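Local coordinates for protein transcription regulator (Lactobacillus plantarum WCFS1, PDB 3CLK) that probably acts as a dimeric, DNA-binding transcription regulator whose periplasmic-binding-protein-like region is likely to sense a small effector molecule, at residues 53-58 with 78-83; 69-74 with 89-94; 106-111 with 265-270; 128-133 with 161-166; 168-173 with 193-198. All coordinates share one frame; numbering follows the deposited sequence.

Contact 1: 53-58 with 78-83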
# COMPACT_ATOMS: atom_id res chain seq x y z
N GLU B 53 0.12 -17.48 -14.29
CA GLU B 53 -0.30 -16.11 -14.03
C GLU B 53 0.82 -15.22 -14.57
O GLU B 53 0.59 -14.11 -15.05
CB GLU B 53 -0.45 -15.88 -12.53
CG GLU B 53 0.87 -15.88 -11.77
CD GLU B 53 0.70 -16.01 -10.26
OE1 GLU B 53 1.72 -15.89 -9.54
OE2 GLU B 53 -0.44 -16.25 -9.81
N GLN B 54 2.03 -15.75 -14.49
CA GLN B 54 3.24 -15.07 -14.93
C GLN B 54 3.38 -15.07 -16.45
O GLN B 54 3.39 -14.02 -17.09
CB GLN B 54 4.44 -15.74 -14.29
CG GLN B 54 5.77 -15.13 -14.60
CD GLN B 54 6.84 -15.59 -13.64
OE1 GLN B 54 6.78 -15.29 -12.45
NE2 GLN B 54 7.81 -16.34 -14.15
N LYS B 55 3.50 -16.27 -17.02
CA LYS B 55 3.64 -16.43 -18.46
C LYS B 55 2.63 -15.56 -19.21
O LYS B 55 2.96 -14.92 -20.20
CB LYS B 55 3.47 -17.90 -18.82
CG LYS B 55 3.76 -18.27 -20.27
CD LYS B 55 2.56 -18.04 -21.16
CE LYS B 55 2.59 -18.99 -22.34
NZ LYS B 55 2.58 -20.41 -21.88
N HIS B 56 1.39 -15.55 -18.72
CA HIS B 56 0.33 -14.76 -19.34
C HIS B 56 0.50 -13.27 -19.12
O HIS B 56 0.01 -12.45 -19.91
CB HIS B 56 -1.03 -15.21 -18.80
CG HIS B 56 -1.45 -16.56 -19.31
ND1 HIS B 56 -1.78 -16.79 -20.62
CD2 HIS B 56 -1.54 -17.75 -18.68
CE1 HIS B 56 -2.06 -18.07 -20.79
NE2 HIS B 56 -1.92 -18.68 -19.62
N ALA B 57 1.20 -12.90 -18.05
CA ALA B 57 1.44 -11.50 -17.77
C ALA B 57 2.40 -10.99 -18.85
O ALA B 57 2.18 -9.93 -19.44
CB ALA B 57 2.05 -11.33 -16.38
N LEU B 58 3.46 -11.76 -19.10
CA LEU B 58 4.44 -11.38 -20.11
C LEU B 58 3.78 -11.25 -21.47
O LEU B 58 3.96 -10.24 -22.16
CB LEU B 58 5.57 -12.42 -20.20
CG LEU B 58 6.61 -12.52 -19.09
CD1 LEU B 58 7.24 -11.15 -18.85
CD2 LEU B 58 5.98 -13.05 -17.83
N ASP B 78 12.72 -19.92 -15.18
CA ASP B 78 13.73 -20.05 -16.22
C ASP B 78 13.14 -19.92 -17.62
O ASP B 78 13.73 -19.26 -18.49
CB ASP B 78 14.45 -21.40 -16.09
CG ASP B 78 15.04 -21.61 -14.72
OD1 ASP B 78 14.27 -21.85 -13.77
OD2 ASP B 78 16.28 -21.52 -14.59
N ASP B 79 11.98 -20.53 -17.84
CA ASP B 79 11.33 -20.47 -19.14
C ASP B 79 10.63 -19.14 -19.42
O ASP B 79 10.63 -18.67 -20.56
CB ASP B 79 10.33 -21.63 -19.29
CG ASP B 79 11.01 -22.99 -19.23
OD1 ASP B 79 12.10 -23.13 -19.82
OD2 ASP B 79 10.44 -23.91 -18.61
N ASN B 80 10.04 -18.54 -18.39
CA ASN B 80 9.37 -17.26 -18.58
C ASN B 80 10.40 -16.17 -18.89
O ASN B 80 10.09 -15.19 -19.55
CB ASN B 80 8.55 -16.89 -17.35
CG ASN B 80 7.15 -17.49 -17.37
OD1 ASN B 80 6.69 -18.08 -16.39
ND2 ASN B 80 6.47 -17.34 -18.50
N LEU B 81 11.62 -16.37 -18.40
CA LEU B 81 12.70 -15.42 -18.63
C LEU B 81 13.21 -15.52 -20.07
O LEU B 81 13.42 -14.50 -20.73
CB LEU B 81 13.85 -15.68 -17.66
CG LEU B 81 15.14 -14.88 -17.88
CD1 LEU B 81 14.85 -13.39 -17.92
CD2 LEU B 81 16.12 -15.20 -16.76
N GLN B 82 13.41 -16.75 -20.56
CA GLN B 82 13.87 -16.93 -21.93
C GLN B 82 12.76 -16.40 -22.84
O GLN B 82 13.02 -15.91 -23.94
CB GLN B 82 14.14 -18.40 -22.25
CG GLN B 82 12.96 -19.32 -21.99
CD GLN B 82 12.91 -20.51 -22.94
OE1 GLN B 82 13.88 -21.26 -23.08
NE2 GLN B 82 11.77 -20.69 -23.60
N LEU B 83 11.53 -16.50 -22.37
CA LEU B 83 10.38 -16.03 -23.12
C LEU B 83 10.48 -14.51 -23.33
O LEU B 83 10.39 -14.03 -24.46
CB LEU B 83 9.09 -16.39 -22.39
CG LEU B 83 7.75 -16.00 -23.01
CD1 LEU B 83 7.42 -14.56 -22.69
CD2 LEU B 83 7.80 -16.24 -24.52
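Helices 53-63 and 78-86 lie side by side on one face of the N-terminal parallel sheet, and they meet through Gln54, Lys55 and Leu58 on one helix and Asn80 and Leu83 on the other. The short axes run almost parallel, 3° apart and 10.1 Å from each other. Asn80 contributes more buried surface than any other residue of the two segments. Its amide is wedged between two neighbours: OD1 turns to Gln54, while ND2 lies across the root of Lys55, 3.1 Å from Lys55 CB. With CG anti to the backbone N (chi1 -178°), the Gln54 chain runs out extended and meets the Asn80 amide at a slant, bringing NE2 to within 3.0 Å of Asn80 OD1. This is a weak, bent hydrogen bond between amides whose planes stand 63° apart. The stronger partner of the same oxygen is the hydroxyl of Thr77, just ahead of helix 78-86. One turn further on the contact becomes apolar, where Leu83 CD1 meets Leu58 CB at 3.8 Å. On helix 53-63, Glu53 and His56 pack on His35 and Asn40 of the second subunit. As modelled, OD1 takes the hydroxyl of Thr77 and, weakly, Gln54 NE2, which is consistent with this orientation of the amide; ND2 faces the aliphatic base of Lys55, and Lys55 N, itself a donor, offers it no bond.

Contact 2: 69-74 with 89-94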
# COMPACT_ATOMS: atom_id res chain seq x y z
N ILE B 69 9.64 -2.95 -21.22
CA ILE B 69 9.03 -3.61 -20.07
C ILE B 69 9.89 -3.47 -18.82
O ILE B 69 11.09 -3.74 -18.85
CB ILE B 69 8.82 -5.11 -20.34
CG1 ILE B 69 7.91 -5.30 -21.57
CG2 ILE B 69 8.18 -5.78 -19.12
CD1 ILE B 69 7.67 -6.74 -21.92
N LEU B 70 9.27 -3.03 -17.73
CA LEU B 70 9.96 -2.88 -16.46
C LEU B 70 9.35 -3.90 -15.50
O LEU B 70 8.13 -3.95 -15.33
CB LEU B 70 9.76 -1.46 -15.92
CG LEU B 70 10.30 -0.34 -16.81
CD1 LEU B 70 9.92 1.02 -16.21
CD2 LEU B 70 11.81 -0.47 -16.92
N LEU B 71 10.19 -4.72 -14.88
CA LEU B 71 9.69 -5.73 -13.96
C LEU B 71 10.03 -5.37 -12.52
O LEU B 71 11.19 -5.43 -12.11
CB LEU B 71 10.24 -7.12 -14.32
CG LEU B 71 9.88 -7.59 -15.74
CD1 LEU B 71 10.93 -7.10 -16.72
CD2 LEU B 71 9.78 -9.10 -15.78
N LEU B 72 9.00 -4.99 -11.77
CA LEU B 72 9.14 -4.59 -10.38
C LEU B 72 9.27 -5.76 -9.43
O LEU B 72 8.27 -6.33 -8.99
CB LEU B 72 7.96 -3.72 -9.96
CG LEU B 72 7.66 -2.47 -10.79
CD1 LEU B 72 6.79 -1.51 -9.98
CD2 LEU B 72 8.96 -1.78 -11.17
N SER B 73 10.51 -6.12 -9.13
CA SER B 73 10.79 -7.21 -8.22
C SER B 73 9.99 -8.47 -8.53
O SER B 73 9.26 -8.98 -7.67
CB SER B 73 10.52 -6.76 -6.78
OG SER B 73 11.09 -7.66 -5.86
N ILE B 74 10.12 -8.97 -9.75
CA ILE B 74 9.43 -10.19 -10.16
C ILE B 74 10.46 -11.28 -10.42
O ILE B 74 11.41 -11.08 -11.18
CB ILE B 74 8.58 -9.98 -11.45
CG1 ILE B 74 7.14 -9.62 -11.09
CG2 ILE B 74 8.58 -11.26 -12.30
CD1 ILE B 74 6.97 -8.25 -10.51
N VAL B 89 12.04 -7.38 -26.76
CA VAL B 89 11.48 -6.16 -26.19
C VAL B 89 12.44 -5.67 -25.11
O VAL B 89 12.81 -6.43 -24.22
CB VAL B 89 10.10 -6.41 -25.54
CG1 VAL B 89 9.59 -5.13 -24.91
CG2 VAL B 89 9.11 -6.92 -26.59
N PRO B 90 12.87 -4.40 -25.19
CA PRO B 90 13.78 -3.86 -24.18
C PRO B 90 13.17 -4.08 -22.79
O PRO B 90 11.99 -3.81 -22.58
CB PRO B 90 13.85 -2.37 -24.54
CG PRO B 90 13.66 -2.38 -26.03
CD PRO B 90 12.54 -3.38 -26.20
N TYR B 91 13.97 -4.57 -21.85
CA TYR B 91 13.43 -4.80 -20.51
C TYR B 91 14.49 -4.56 -19.44
O TYR B 91 15.69 -4.60 -19.72
CB TYR B 91 12.89 -6.23 -20.40
CG TYR B 91 13.96 -7.29 -20.32
CD1 TYR B 91 14.49 -7.67 -19.09
CD2 TYR B 91 14.50 -7.86 -21.48
CE1 TYR B 91 15.53 -8.60 -19.01
CE2 TYR B 91 15.54 -8.79 -21.41
CZ TYR B 91 16.05 -9.15 -20.17
OH TYR B 91 17.08 -10.06 -20.07
N CYS B 92 14.03 -4.32 -18.22
CA CYS B 92 14.90 -4.08 -17.09
C CYS B 92 14.14 -4.41 -15.80
O CYS B 92 12.96 -4.07 -15.67
CB CYS B 92 15.36 -2.62 -17.06
SG CYS B 92 16.66 -2.24 -15.84
N PHE B 93 14.82 -5.08 -14.88
CA PHE B 93 14.21 -5.43 -13.59
C PHE B 93 14.46 -4.29 -12.60
O PHE B 93 15.53 -3.69 -12.59
CB PHE B 93 14.81 -6.72 -13.04
CG PHE B 93 14.34 -7.97 -13.75
CD1 PHE B 93 14.84 -8.31 -15.00
CD2 PHE B 93 13.40 -8.80 -13.16
CE1 PHE B 93 14.41 -9.47 -15.65
CE2 PHE B 93 12.95 -9.96 -13.80
CZ PHE B 93 13.45 -10.30 -15.05
N LEU B 94 13.46 -4.01 -11.76
CA LEU B 94 13.58 -2.97 -10.75
C LEU B 94 13.40 -3.54 -9.34
O LEU B 94 12.57 -4.44 -9.12
CB LEU B 94 12.53 -1.87 -10.97
CG LEU B 94 12.52 -1.12 -12.31
CD1 LEU B 94 11.45 -0.04 -12.30
CD2 LEU B 94 13.89 -0.51 -12.57
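Ile69, Leu71 and Ser73 exchange backbone hydrogen bonds with residues 90-94, in the staggered pattern of two parallel strands. Five bonds join them: Ile69 N reaches Pro90 O (2.8 Å), Cys92 N returns to Ile69 O, Leu71 N meets Cys92 O, Leu94 N meets Leu71 O at 2.7 Å, and Ser73 N closes the row on Leu94 O just past the strand end. Short CA-H...O contacts fill in between, as from Tyr91 CA to Ile69 O (3.1 Å). Aromatic contacts gather at Phe93. Leu71 CB stands over one face of its ring, 4.2 Å from the centroid and 28° off the normal, while the carbonyl O of Ile74 approaches the ring edge, 3.2 Å from Phe93 CE2. Arg102 adds a cation-pi contact to this ring and Phe98 an edge-to-face one. The remaining packing is aliphatic. Leu72 and Leu94 lie side by side, pointing the same way into helix 22-34, and Leu72 CD2 is only 3.2 Å from Leu94 CD1, tighter than normal for two methyls. On the other face Ile69 CG1 meets Val89 CG1 at 3.7 Å, and Ile69, Leu71 and Tyr91 are covered by Leu84 of helix 78-86. Strand, helix and neighbouring parallel strand make up a beta-alpha-beta crossover, the repeating unit of the Rossmann-like N-terminal sheet in periplasmic-binding-protein-like folds.

Contact 3: 106-111 with 265-270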
# COMPACT_ATOMS: atom_id res chain seq x y z
N SER B 106 18.49 -1.65 -8.78
CA SER B 106 18.01 -1.88 -7.42
C SER B 106 19.04 -1.39 -6.42
O SER B 106 20.04 -0.77 -6.79
CB SER B 106 17.76 -3.37 -7.19
OG SER B 106 18.97 -4.09 -7.26
N SER B 107 18.78 -1.69 -5.15
CA SER B 107 19.69 -1.32 -4.07
C SER B 107 20.72 -2.42 -3.93
O SER B 107 20.53 -3.53 -4.44
CB SER B 107 18.94 -1.17 -2.74
OG SER B 107 17.99 -0.11 -2.78
N ASP B 108 21.80 -2.12 -3.22
CA ASP B 108 22.83 -3.11 -2.97
C ASP B 108 22.31 -3.83 -1.72
O ASP B 108 22.48 -3.34 -0.60
CB ASP B 108 24.16 -2.43 -2.66
CG ASP B 108 25.28 -3.42 -2.44
OD1 ASP B 108 25.03 -4.48 -1.82
OD2 ASP B 108 26.40 -3.14 -2.87
N ASP B 109 21.66 -4.97 -1.92
CA ASP B 109 21.09 -5.70 -0.80
C ASP B 109 22.08 -6.03 0.30
O ASP B 109 21.76 -5.91 1.48
CB ASP B 109 20.40 -6.98 -1.28
CG ASP B 109 19.10 -6.70 -2.00
OD1 ASP B 109 18.17 -6.17 -1.35
OD2 ASP B 109 19.00 -6.99 -3.20
N GLU B 110 23.28 -6.45 -0.06
CA GLU B 110 24.24 -6.76 0.98
C GLU B 110 24.51 -5.50 1.81
O GLU B 110 24.55 -5.56 3.04
CB GLU B 110 25.56 -7.28 0.40
CG GLU B 110 26.48 -7.79 1.50
CD GLU B 110 27.82 -8.28 0.99
OE1 GLU B 110 27.85 -9.03 -0.01
OE2 GLU B 110 28.84 -7.93 1.61
N ASP B 111 24.68 -4.36 1.14
CA ASP B 111 24.94 -3.12 1.85
C ASP B 111 23.73 -2.69 2.69
O ASP B 111 23.89 -1.99 3.68
CB ASP B 111 25.33 -2.00 0.87
CG ASP B 111 25.96 -0.80 1.57
OD1 ASP B 111 26.88 -1.01 2.38
OD2 ASP B 111 25.53 0.34 1.32
N GLN B 265 23.54 -3.13 -15.18
CA GLN B 265 23.12 -3.54 -13.84
C GLN B 265 23.59 -2.40 -12.95
O GLN B 265 24.78 -2.07 -12.93
CB GLN B 265 23.81 -4.84 -13.44
CG GLN B 265 23.59 -6.00 -14.40
CD GLN B 265 24.17 -7.30 -13.89
OE1 GLN B 265 25.33 -7.35 -13.47
NE2 GLN B 265 23.38 -8.37 -13.94
N GLN B 266 22.67 -1.79 -12.22
CA GLN B 266 23.01 -0.64 -11.39
C GLN B 266 22.48 -0.69 -9.96
O GLN B 266 21.42 -1.27 -9.69
CB GLN B 266 22.47 0.61 -12.09
CG GLN B 266 23.13 1.91 -11.70
CD GLN B 266 22.50 3.08 -12.42
OE1 GLN B 266 22.11 2.97 -13.59
NE2 GLN B 266 22.39 4.22 -11.73
N PHE B 267 23.22 -0.08 -9.04
CA PHE B 267 22.82 -0.03 -7.64
C PHE B 267 22.47 1.41 -7.27
O PHE B 267 23.25 2.32 -7.50
CB PHE B 267 23.95 -0.49 -6.71
CG PHE B 267 24.13 -1.98 -6.66
CD1 PHE B 267 23.04 -2.84 -6.75
CD2 PHE B 267 25.40 -2.52 -6.46
CE1 PHE B 267 23.21 -4.21 -6.64
CE2 PHE B 267 25.58 -3.90 -6.35
CZ PHE B 267 24.48 -4.75 -6.44
N ILE B 268 21.28 1.59 -6.70
CA ILE B 268 20.85 2.91 -6.27
C ILE B 268 21.17 2.98 -4.78
O ILE B 268 20.74 2.12 -4.01
CB ILE B 268 19.33 3.11 -6.47
CG1 ILE B 268 18.97 2.87 -7.94
CG2 ILE B 268 18.93 4.52 -6.05
CD1 ILE B 268 19.53 3.90 -8.90
N PRO B 269 21.93 4.00 -4.36
CA PRO B 269 22.29 4.15 -2.94
C PRO B 269 21.07 4.20 -2.01
O PRO B 269 19.99 4.64 -2.40
CB PRO B 269 23.08 5.46 -2.92
CG PRO B 269 23.65 5.55 -4.31
CD PRO B 269 22.49 5.11 -5.16
N VAL B 270 21.25 3.70 -0.79
CA VAL B 270 20.20 3.74 0.22
C VAL B 270 20.69 4.68 1.32
O VAL B 270 21.90 4.94 1.43
CB VAL B 270 19.91 2.36 0.86
CG1 VAL B 270 19.42 1.38 -0.19
CG2 VAL B 270 21.15 1.86 1.58
O HOH W 1 18.11 2.76 -3.11
O HOH W 2 21.96 0.62 -2.29
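Ser106 and Phe267 pair where two parallel strands are about to part, and the tight half of the contact is centred on them. Ser106 N gives a nearly straight bond to Gln266 O (3.1 Å, 166° at the hydrogen), and Ile268 N returns one to Ser106 O at 2.7 Å. The same carbonyl oxygen lies at the edge of the Phe267 ring, in its plane. Asp108 closes over one face of that ring, with its CA 3.9 Å from the centroid and only 15° off the normal. Its carboxylate passes obliquely over the ring, the planes 31° apart, and OD2 comes 3.7 Å from Phe267 CE2.

The rest of the Phe267 side chain belongs to the solvent side. Beyond Ile268 the two backbones separate, and water takes over from direct bonds. One water accepts from Asp108 N and donates to Ile268 O; a second donates both to Ser107 OG and to Pro269 O, at 2.9 and 2.8 Å. Ser107 OG also bonds to Gln238 and touches Val270 CG1 at 3.3 Å, one of the few direct contacts here. Asp108 serves as N-cap of helix 109-121: its OD1 accepts from Asp111 N from above the carboxylate plane.

Both segments leave the N-terminal sheet here, one for helix 109-121 and the other for strand 271-273 of the second sheet. Together with the link from strand 234-237 to helix 240-256, which packs on Ser107 and Ile268, these crossings match the three-stranded interdomain hinge of the periplasmic-binding-protein-like fold.

Contact 4: 128-133 with 161-166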
# COMPACT_ATOMS: atom_id res chain seq x y z
N ILE B 128 22.12 -8.45 18.29
CA ILE B 128 21.26 -8.00 17.21
C ILE B 128 20.66 -9.13 16.39
O ILE B 128 21.38 -9.97 15.86
CB ILE B 128 22.09 -7.10 16.27
CG1 ILE B 128 22.78 -6.00 17.08
CG2 ILE B 128 21.22 -6.53 15.16
CD1 ILE B 128 23.67 -5.08 16.25
N GLY B 129 19.33 -9.15 16.29
CA GLY B 129 18.66 -10.18 15.52
C GLY B 129 18.16 -9.62 14.20
O GLY B 129 18.14 -8.41 14.00
N ILE B 130 17.76 -10.51 13.29
CA ILE B 130 17.23 -10.12 11.98
C ILE B 130 16.07 -11.04 11.67
O ILE B 130 16.18 -12.27 11.78
CB ILE B 130 18.32 -10.19 10.89
CG1 ILE B 130 17.77 -9.64 9.57
CG2 ILE B 130 18.84 -11.62 10.73
CD1 ILE B 130 18.84 -9.21 8.60
N ALA B 131 14.93 -10.45 11.28
CA ALA B 131 13.74 -11.25 11.04
C ALA B 131 12.93 -10.99 9.79
O ALA B 131 12.88 -9.86 9.29
CB ALA B 131 12.83 -11.14 12.25
N GLY B 132 12.27 -12.05 9.33
CA GLY B 132 11.40 -11.99 8.17
C GLY B 132 11.98 -12.18 6.79
O GLY B 132 11.24 -12.22 5.81
N ILE B 133 13.30 -12.33 6.67
CA ILE B 133 13.91 -12.47 5.36
C ILE B 133 13.77 -13.85 4.72
O ILE B 133 13.93 -14.86 5.39
CB ILE B 133 15.42 -12.12 5.40
CG1 ILE B 133 15.59 -10.65 5.78
CG2 ILE B 133 16.06 -12.39 4.05
CD1 ILE B 133 17.02 -10.18 5.80
N GLU B 161 20.29 -18.56 16.10
CA GLU B 161 19.06 -18.35 16.85
C GLU B 161 18.56 -16.91 16.73
O GLU B 161 17.41 -16.62 17.04
CB GLU B 161 19.27 -18.71 18.32
CG GLU B 161 19.72 -20.14 18.52
CD GLU B 161 18.96 -21.10 17.63
OE1 GLU B 161 17.73 -21.24 17.80
OE2 GLU B 161 19.59 -21.70 16.73
N TRP B 162 19.44 -16.02 16.29
CA TRP B 162 19.10 -14.60 16.13
C TRP B 162 18.54 -14.33 14.73
O TRP B 162 18.17 -13.19 14.40
CB TRP B 162 20.35 -13.74 16.35
CG TRP B 162 20.88 -13.75 17.76
CD1 TRP B 162 20.32 -14.35 18.85
CD2 TRP B 162 22.05 -13.07 18.23
NE1 TRP B 162 21.07 -14.09 19.97
CE2 TRP B 162 22.14 -13.30 19.62
CE3 TRP B 162 23.03 -12.28 17.61
CZ2 TRP B 162 23.17 -12.78 20.41
CZ3 TRP B 162 24.06 -11.76 18.40
CH2 TRP B 162 24.12 -12.01 19.78
N ILE B 163 18.47 -15.38 13.93
CA ILE B 163 17.97 -15.29 12.57
C ILE B 163 16.64 -16.03 12.47
O ILE B 163 16.59 -17.25 12.65
CB ILE B 163 18.99 -15.89 11.58
CG1 ILE B 163 20.38 -15.29 11.85
CG2 ILE B 163 18.57 -15.62 10.15
CD1 ILE B 163 21.52 -15.96 11.07
N LYS B 164 15.57 -15.28 12.21
CA LYS B 164 14.24 -15.85 12.08
C LYS B 164 13.71 -15.52 10.70
O LYS B 164 13.30 -14.39 10.42
CB LYS B 164 13.31 -15.27 13.14
CG LYS B 164 13.73 -15.58 14.57
CD LYS B 164 13.77 -17.08 14.85
CE LYS B 164 14.17 -17.36 16.29
NZ LYS B 164 14.24 -18.81 16.58
N PRO B 165 13.75 -16.51 9.79
CA PRO B 165 13.28 -16.35 8.42
C PRO B 165 11.78 -16.06 8.34
O PRO B 165 11.03 -16.34 9.28
CB PRO B 165 13.63 -17.69 7.77
CG PRO B 165 14.87 -18.09 8.51
CD PRO B 165 14.49 -17.78 9.94
N GLY B 166 11.37 -15.52 7.21
CA GLY B 166 9.98 -15.19 7.01
C GLY B 166 9.80 -14.86 5.55
O GLY B 166 10.64 -15.21 4.72
O HOH W 3 15.50 -13.02 8.83
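With CG beside its backbone N and chi2 near zero (-5°), Trp162 lays its indole across to the neighbouring strand, against Ile128, so that CE3 comes 3.3 Å from Ile128 O, an oxygen hydrogen-bonded to the hydroxyl of Tyr147. In Ile130, CG1 is anti to the backbone N (chi1 -175°), which places CG2 between N and the carbonyl carbon and directs it at Ile163. The two side chains lie side by side, CG2 to CG2 at 4.1 Å, against Leu144 of helix 138-153. Ile130 N bonds to Trp162 O (2.9 Å), Lys164 N to Ile130 O, and Gly132 N to Lys164 O (2.8 Å), all nearly linear with the accepting carbonyl. These bonds join strands 128-131 and 163-164, the pair at one edge of the second sheet, and helix 138-153 links them in a beta-alpha-beta unit of the periplasmic-binding-protein-like domain. On the opposite face Ala131 and Lys164 sit over helix 170-180. Past the strands the chains come still closer: Gly132 and Gly166, with no side chains between them, bring their CA atoms to 3.7 Å. There Gly166 N bonds to Ile133 O at 3.2 Å, approaching from well above the carbonyl plane (65° out). Beside this close approach a water accepts from Ile133 N (3.2 Å) and lies close to both Ile130 O and Lys164 O.

Contact 5: 168-173 with 193-198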
# COMPACT_ATOMS: atom_id res chain seq x y z
N TYR B 168 8.87 -11.49 4.48
CA TYR B 168 8.71 -10.04 4.40
C TYR B 168 7.33 -9.51 4.76
O TYR B 168 7.06 -8.33 4.55
CB TYR B 168 9.05 -9.54 2.99
CG TYR B 168 10.43 -9.88 2.51
CD1 TYR B 168 10.66 -11.04 1.77
CD2 TYR B 168 11.51 -9.06 2.80
CE1 TYR B 168 11.95 -11.36 1.32
CE2 TYR B 168 12.80 -9.37 2.37
CZ TYR B 168 13.01 -10.53 1.63
OH TYR B 168 14.28 -10.83 1.20
N SER B 169 6.46 -10.35 5.31
CA SER B 169 5.12 -9.90 5.64
C SER B 169 4.98 -9.43 7.09
O SER B 169 5.89 -9.57 7.90
CB SER B 169 4.12 -11.02 5.39
OG SER B 169 4.32 -12.08 6.31
N TYR B 170 3.82 -8.86 7.40
CA TYR B 170 3.52 -8.40 8.74
C TYR B 170 3.48 -9.61 9.68
O TYR B 170 4.03 -9.58 10.78
CB TYR B 170 2.17 -7.69 8.75
CG TYR B 170 1.67 -7.33 10.13
CD1 TYR B 170 2.07 -6.16 10.75
CD2 TYR B 170 0.75 -8.15 10.78
CE1 TYR B 170 1.57 -5.80 12.00
CE2 TYR B 170 0.25 -7.80 12.04
CZ TYR B 170 0.66 -6.62 12.63
OH TYR B 170 0.14 -6.27 13.86
N THR B 171 2.83 -10.68 9.22
CA THR B 171 2.72 -11.90 10.03
C THR B 171 4.08 -12.49 10.40
O THR B 171 4.29 -12.93 11.53
CB THR B 171 1.89 -12.97 9.30
OG1 THR B 171 0.54 -12.50 9.14
CG2 THR B 171 1.87 -14.27 10.11
N SER B 172 5.02 -12.50 9.46
CA SER B 172 6.33 -13.05 9.74
C SER B 172 7.04 -12.23 10.83
O SER B 172 7.88 -12.75 11.57
CB SER B 172 7.16 -13.10 8.46
OG SER B 172 7.28 -11.83 7.87
N GLY B 173 6.69 -10.96 10.92
CA GLY B 173 7.27 -10.10 11.94
C GLY B 173 6.73 -10.53 13.29
O GLY B 173 7.48 -10.71 14.25
N SER B 193 11.33 -5.85 6.26
CA SER B 193 10.51 -4.87 5.55
C SER B 193 9.74 -4.03 6.56
O SER B 193 9.68 -4.36 7.74
CB SER B 193 9.51 -5.58 4.62
OG SER B 193 8.43 -6.14 5.36
N ASP B 194 9.12 -2.94 6.08
CA ASP B 194 8.36 -2.08 6.98
C ASP B 194 7.18 -2.83 7.60
O ASP B 194 6.91 -2.67 8.78
CB ASP B 194 7.82 -0.84 6.25
CG ASP B 194 8.91 0.02 5.63
OD1 ASP B 194 10.07 0.01 6.11
OD2 ASP B 194 8.59 0.73 4.67
N MSE B 195 6.47 -3.64 6.81
CA MSE B 195 5.34 -4.40 7.35
C MSE B 195 5.85 -5.42 8.37
O MSE B 195 5.18 -5.70 9.37
CB MSE B 195 4.57 -5.13 6.24
CG MSE B 195 3.79 -4.22 5.30
SE MSE B 195 2.55 -3.12 6.31
CE MSE B 195 1.51 -4.51 7.15
N THR B 196 7.01 -6.01 8.11
CA THR B 196 7.58 -6.98 9.04
C THR B 196 7.91 -6.24 10.34
O THR B 196 7.66 -6.74 11.44
CB THR B 196 8.83 -7.65 8.44
OG1 THR B 196 8.43 -8.51 7.35
CG2 THR B 196 9.57 -8.51 9.49
N ALA B 197 8.45 -5.04 10.22
CA ALA B 197 8.81 -4.25 11.40
C ALA B 197 7.58 -3.92 12.24
O ALA B 197 7.64 -3.91 13.47
CB ALA B 197 9.49 -2.96 10.96
N ILE B 198 6.45 -3.67 11.59
CA ILE B 198 5.26 -3.34 12.35
C ILE B 198 4.82 -4.57 13.15
O ILE B 198 4.42 -4.45 14.30
CB ILE B 198 4.13 -2.83 11.44
CG1 ILE B 198 4.60 -1.58 10.69
CG2 ILE B 198 2.91 -2.43 12.28
CD1 ILE B 198 3.55 -0.99 9.78
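The chains pass each other at Tyr168 and Ser193, just ahead of two helices, with the CA atoms of these residues 5.6 Å apart, and close to 4.3 Å between the CA atoms of Gly173 and Thr196. Tyr168 has a left-handed backbone conformation (phi 62°) that turns the chain into helix 170-180. Both helices start at the carboxyl end of the second sheet in the periplasmic-binding-protein-like fold, and each has a serine N-cap: Ser169 accepts from Ser172 N, Ser193 from Thr196 N. Ser169 OG is also hydrogen-bonded to Asp167. The Ser193 hydroxyl donates to Tyr168 O at 2.7 Å. Ser169 O is gripped from opposite faces of its plane by Thr196 OG1 (2.8 Å) and Ser172 OG (2.7 Å); the Thr196 bond ties one helix start to the other, while Ser172 holds the oxygen from within its own helix. Gly173, lacking a side chain, brings its CA to 3.4 Å from Thr196 O. Selenomethionine Met195 lays its CE 3.6 Å from Tyr170 CB, and Ile228 of the second subunit packs on Tyr170, Met195 and Ile198. The Tyr170 hydroxyl bonds to Asn202, while the ring presents its edge to Ile198, CE1 3.6 Å from Ile198 CG2.

In the fold
Contacts 1 and 2 belong to the N-terminal lobe, their centres 12 Å apart, and their segments alternate along the chain: helix 53-63, strand 68-72, helix 78-86, strand 91-94. Contact 3 reaches the same parallel sheet as contact 2, about 16 Å away between centres, but its segments lead on to the second lobe. The chain between them contains contacts 4 and 5, whose centres are 11 Å apart; these touch where Gly132 O meets Tyr168 N, and strand 163-164 runs on to helix 170-180. Contact 3 thus joins two sheet-centred lobes, while contacts 1 and 5, 28 Å apart between centres, both touch the second subunit, consistent with both lobes taking part in the dimer.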